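Long-range contact in ADP/ATP-dependent NAD(P)H-hydrate dehydratase (Bacillus subtilis, PDB 3RPZ), which catalyses the ADP- or ATP-dependent dehydration of hydrated NADH and NADPH, a lyase reaction that restores the damaged nicotinamide cofactors: residues V114-L122 with L130-R138. Numbering follows the deposited sequence.
With NPW (beta-6-hydroxy-1,4,5,6-tetrahydronicotinamide adenine dinucleotide phosphate), chain D.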
loop_
_atom_site.group_PDB
_atom_site.type_symbol
_atom_site.label_atom_id
_atom_site.label_comp_id
_atom_site.label_asym_id
_atom_site.label_seq_id
_atom_site.Cartn_x
_atom_site.Cartn_y
_atom_site.Cartn_z
ATOM N N VAL A 114 -18.560 -23.998 -8.896
ATOM C CA VAL A 114 -18.254 -23.761 -7.487
ATOM C C VAL A 114 -18.833 -24.822 -6.603
ATOM O O VAL A 114 -18.138 -25.316 -5.677
ATOM C CB VAL A 114 -18.670 -22.357 -7.085
ATOM C CG1 VAL A 114 -18.503 -22.123 -5.599
ATOM C CG2 VAL A 114 -17.787 -21.328 -7.856
ATOM N N GLN A 115 -20.064 -25.293 -6.898
ATOM C CA GLN A 115 -20.579 -26.412 -6.146
ATOM C C GLN A 115 -19.808 -27.703 -6.275
ATOM O O GLN A 115 -19.712 -28.456 -5.335
ATOM C CB GLN A 115 -22.053 -26.653 -6.439
ATOM C CG GLN A 115 -22.978 -25.508 -5.991
ATOM C CD GLN A 115 -22.896 -25.342 -4.524
ATOM O OE1 GLN A 115 -23.152 -26.302 -3.797
ATOM N NE2 GLN A 115 -22.541 -24.132 -4.047
ATOM N N GLN A 116 -19.243 -27.946 -7.450
ATOM C CA GLN A 116 -18.355 -29.073 -7.623
ATOM C C GLN A 116 -17.138 -28.968 -6.752
ATOM O O GLN A 116 -16.707 -29.970 -6.186
ATOM C CB GLN A 116 -17.987 -29.217 -9.088
ATOM C CG GLN A 116 -19.113 -29.623 -9.941
ATOM C CD GLN A 116 -19.469 -31.098 -9.815
ATOM O OE1 GLN A 116 -20.507 -31.484 -9.219
ATOM N NE2 GLN A 116 -18.628 -31.941 -10.432
ATOM N N ALA A 117 -16.576 -27.772 -6.677
ATOM C CA ALA A 117 -15.434 -27.528 -5.767
ATOM C C ALA A 117 -15.838 -27.778 -4.292
ATOM O O ALA A 117 -15.093 -28.414 -3.556
ATOM C CB ALA A 117 -14.851 -26.123 -5.958
ATOM N N VAL A 118 -17.023 -27.308 -3.910
ATOM C CA VAL A 118 -17.538 -27.561 -2.543
ATOM C C VAL A 118 -17.595 -29.065 -2.273
ATOM O O VAL A 118 -17.093 -29.577 -1.249
ATOM C CB VAL A 118 -18.922 -26.921 -2.372
ATOM C CG1 VAL A 118 -19.559 -27.443 -1.068
ATOM C CG2 VAL A 118 -18.860 -25.385 -2.405
ATOM N N ASP A 119 -18.130 -29.825 -3.243
ATOM C CA ASP A 119 -18.268 -31.254 -3.036
ATOM C C ASP A 119 -16.900 -31.905 -2.836
ATOM O O ASP A 119 -16.755 -32.762 -1.998
ATOM C CB ASP A 119 -18.995 -31.884 -4.201
ATOM C CG ASP A 119 -20.481 -31.573 -4.239
ATOM O OD1 ASP A 119 -21.017 -31.082 -3.244
ATOM O OD2 ASP A 119 -21.073 -31.830 -5.286
ATOM N N HIS A 120 -15.889 -31.495 -3.592
ATOM C CA HIS A 120 -14.557 -32.031 -3.395
ATOM C C HIS A 120 -13.934 -31.632 -2.058
ATOM O O HIS A 120 -13.331 -32.470 -1.407
ATOM C CB HIS A 120 -13.643 -31.676 -4.581
ATOM C CG HIS A 120 -13.991 -32.420 -5.808
ATOM N ND1 HIS A 120 -13.905 -33.794 -5.879
ATOM C CD2 HIS A 120 -14.372 -31.998 -7.034
ATOM C CE1 HIS A 120 -14.262 -34.192 -7.089
ATOM N NE2 HIS A 120 -14.589 -33.132 -7.799
ATOM N N VAL A 121 -14.059 -30.386 -1.681
ATOM C CA VAL A 121 -13.491 -29.915 -0.393
ATOM C C VAL A 121 -14.130 -30.637 0.788
ATOM O O VAL A 121 -13.447 -30.993 1.734
ATOM C CB VAL A 121 -13.660 -28.471 -0.291
ATOM C CG1 VAL A 121 -13.568 -27.954 1.182
ATOM C CG2 VAL A 121 -12.624 -27.784 -1.288
ATOM N N LEU A 122 -15.399 -30.988 0.675
ATOM C CA LEU A 122 -16.059 -31.673 1.784
ATOM C C LEU A 122 -15.559 -33.102 2.020
ATOM O O LEU A 122 -15.832 -33.682 3.054
ATOM C CB LEU A 122 -17.563 -31.673 1.587
ATOM C CG LEU A 122 -18.290 -30.336 1.653
ATOM C CD1 LEU A 122 -19.737 -30.297 1.243
ATOM C CD2 LEU A 122 -18.166 -29.773 3.092
ATOM N N LEU A 130 -18.521 -22.291 4.139
ATOM C CA LEU A 130 -19.129 -21.934 2.862
ATOM C C LEU A 130 -19.785 -20.581 3.017
ATOM O O LEU A 130 -20.586 -20.355 3.933
ATOM C CB LEU A 130 -20.179 -22.939 2.378
ATOM C CG LEU A 130 -19.725 -24.390 2.345
ATOM C CD1 LEU A 130 -20.864 -25.278 1.804
ATOM C CD2 LEU A 130 -18.458 -24.621 1.582
ATOM N N ASP A 131 -19.469 -19.669 2.105
ATOM C CA ASP A 131 -19.970 -18.311 2.110
ATOM C C ASP A 131 -20.318 -17.881 0.704
ATOM O O ASP A 131 -19.793 -18.440 -0.259
ATOM C CB ASP A 131 -18.898 -17.343 2.684
ATOM C CG ASP A 131 -19.375 -15.946 2.885
ATOM O OD1 ASP A 131 -20.572 -15.733 3.147
ATOM O OD2 ASP A 131 -18.518 -15.037 2.739
ATOM N N ALA A 132 -21.143 -16.865 0.596
ATOM C CA ALA A 132 -21.236 -16.081 -0.665
ATOM C C ALA A 132 -21.553 -16.970 -1.875
ATOM O O ALA A 132 -22.587 -17.614 -1.872
ATOM C CB ALA A 132 -19.950 -15.224 -0.829
ATOM N N GLY A 133 -20.709 -16.985 -2.894
ATOM C CA GLY A 133 -20.990 -17.754 -4.096
ATOM C C GLY A 133 -21.026 -19.248 -3.916
ATOM O O GLY A 133 -21.501 -19.936 -4.805
ATOM N N ALA A 134 -20.525 -19.758 -2.782
ATOM C CA ALA A 134 -20.624 -21.180 -2.439
ATOM C C ALA A 134 -21.896 -21.544 -1.714
ATOM O O ALA A 134 -22.109 -22.746 -1.430
ATOM C CB ALA A 134 -19.427 -21.641 -1.614
ATOM N N LEU A 135 -22.750 -20.574 -1.369
ATOM C CA LEU A 135 -24.029 -20.863 -0.751
ATOM C C LEU A 135 -25.120 -21.098 -1.803
ATOM O O LEU A 135 -25.348 -20.269 -2.677
ATOM C CB LEU A 135 -24.409 -19.743 0.197
ATOM C CG LEU A 135 -23.530 -19.636 1.442
ATOM C CD1 LEU A 135 -23.872 -18.360 2.272
ATOM C CD2 LEU A 135 -23.577 -20.880 2.374
ATOM N N ALA A 136 -25.785 -22.242 -1.702
ATOM C CA ALA A 136 -26.844 -22.658 -2.607
ATOM C C ALA A 136 -27.828 -23.508 -1.830
ATOM O O ALA A 136 -27.561 -23.948 -0.730
ATOM C CB ALA A 136 -26.229 -23.489 -3.778
ATOM N N LYS A 137 -28.966 -23.779 -2.462
ATOM C CA LYS A 137 -29.950 -24.730 -1.916
ATOM C C LYS A 137 -29.419 -26.113 -2.174
ATOM O O LYS A 137 -29.310 -26.528 -3.327
ATOM C CB LYS A 137 -31.325 -24.503 -2.555
ATOM C CG LYS A 137 -32.416 -25.427 -2.003
ATOM C CD LYS A 137 -33.810 -25.097 -2.577
ATOM C CE LYS A 137 -34.272 -23.692 -2.143
ATOM N NZ LYS A 137 -35.725 -23.313 -2.433
ATOM N N ARG A 138 -29.081 -26.830 -1.107
ATOM C CA ARG A 138 -28.459 -28.139 -1.243
ATOM C C ARG A 138 -28.483 -28.865 0.098
ATOM O O ARG A 138 -28.918 -28.309 1.086
ATOM C CB ARG A 138 -27.023 -28.020 -1.759
ATOM C CG ARG A 138 -26.077 -27.290 -0.825
ATOM C CD ARG A 138 -24.632 -27.467 -1.140
ATOM N NE ARG A 138 -24.245 -28.871 -0.974
ATOM C CZ ARG A 138 -23.235 -29.460 -1.577
ATOM N NH1 ARG A 138 -22.488 -28.815 -2.474
ATOM N NH2 ARG A 138 -22.995 -30.719 -1.279
HETATM P P NPW D . -32.100 -5.694 -0.248
HETATM O O1 NPW D . -32.109 -5.785 -1.758
HETATM O O2 NPW D . -31.150 -4.724 0.375
HETATM O O3 NPW D . -33.499 -5.575 0.382
HETATM P PA NPW D . -26.231 -10.517 -2.884
HETATM P PB NPW D . -23.620 -9.618 -1.969
HETATM C C1A NPW D . -30.303 -8.996 0.818
HETATM C C1B NPW D . -19.189 -10.574 -3.246
HETATM N N1C NPW D . -18.640 -9.357 -2.696
HETATM N N1D NPW D . -31.489 -7.894 5.662
HETATM C C2A NPW D . -30.426 -7.735 -0.037
HETATM O O2A NPW D . -31.681 -7.166 0.272
HETATM C C2B NPW D . -19.651 -11.599 -2.204
HETATM O O2B NPW D . -18.578 -12.276 -1.598
HETATM C C2C NPW D . -17.490 -8.846 -3.045
HETATM C C2D NPW D . -32.272 -7.994 4.578
HETATM C C3A NPW D . -30.336 -8.287 -1.449
HETATM O O3A NPW D . -31.585 -8.846 -1.911
HETATM C C3B NPW D . -20.504 -12.489 -3.131
HETATM O O3B NPW D . -19.614 -13.391 -3.801
HETATM C C3C NPW D . -16.878 -7.727 -2.786
HETATM N N3D NPW D . -31.915 -8.284 3.316
HETATM C C4B NPW D . -21.085 -11.471 -4.122
HETATM O O4B NPW D . -20.339 -10.226 -3.993
HETATM C C4C NPW D . -17.659 -6.740 -1.925
HETATM C C4D NPW D . -30.600 -8.518 3.233
HETATM O O4D NPW D . -29.400 -9.826 0.081
HETATM C C4E NPW D . -29.333 -9.410 -1.262
HETATM C C5A NPW D . -29.672 -8.409 4.305
HETATM C C5B NPW D . -22.565 -11.162 -3.873
HETATM O O5B NPW D . -22.796 -10.903 -2.487
HETATM C C5C NPW D . -19.142 -7.052 -2.022
HETATM C C5E NPW D . -27.894 -8.961 -1.522
HETATM O O5E NPW D . -27.073 -10.121 -1.597
HETATM C C6C NPW D . -19.430 -8.548 -1.717
HETATM O O6C NPW D . -19.083 -8.929 -0.389
HETATM C C6D NPW D . -30.150 -8.077 5.615
HETATM N N6D NPW D . -29.418 -7.956 6.711
HETATM N N7A NPW D . -28.365 -8.638 3.921
HETATM C C7C NPW D . -15.532 -7.433 -3.185
HETATM N N7C NPW D . -15.000 -6.275 -2.823
HETATM O O7C NPW D . -14.896 -8.243 -3.906
HETATM C C8A NPW D . -28.478 -8.885 2.560
HETATM N N9A NPW D . -29.850 -8.811 2.194
HETATM O OA1 NPW D . -26.929 -10.187 -4.136
HETATM O OA2 NPW D . -25.925 -11.887 -2.536
HETATM O OA3 NPW D . -24.945 -9.552 -2.857
HETATM O OB1 NPW D . -23.872 -9.881 -0.552
HETATM O OB2 NPW D . -22.910 -8.355 -2.345
HETATM O O HOH W 1 -22.319 -22.099 -6.158
#
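Arg-138 reaches back from the loop to helix 112-121 and meets Asp-119 end-on in a salt bridge of two hydrogen bonds: Arg-138 NH1 and NH2 both donate to the single oxygen Asp-119 OD1, each at 2.8 Å. Arginine suits the place because it brings a positive charge and several N-H groups in one plane. The carboxylate stands almost upright to the guanidinium, their planes 82° apart, yet OD1 itself lies at the guanidinium edge. One turn back along the helix, Gln-115 OE1 takes a second bond from Arg-138 NH1 (2.9 Å), again close to the guanidinium plane, so acceptors at i and i+4 on the helix help to set the turn of the guanidinium. Leu-122 CD1 lies over one guanidinium face. Glutamine suits its place because its amide both accepts and donates: a bend at chi2 (-62°) brings NE2 3.0 Å from Ala-134 O, which it meets from above the carbonyl plane, while a water links NE2 to Gly-133 O. A methionine in place of Arg-138 would probably leave Asp-119 without its counter-charge and the Gln-115 amide freer to turn. Beneath this polar layer the packing is apolar. Val-118 sets CG1 against Leu-130 CD1 (3.8 Å) and CG2 against the small Ala-134 CB, which also receives Val-114 CG1. Helix 112-121 thus packs against the turn following strand 128-130, where Ala-132 CB approaches NPW O2B (3.3 Å): a helix leading into a parallel strand whose C-terminal loop lines the ligand pocket, as in the ribokinase-like fold.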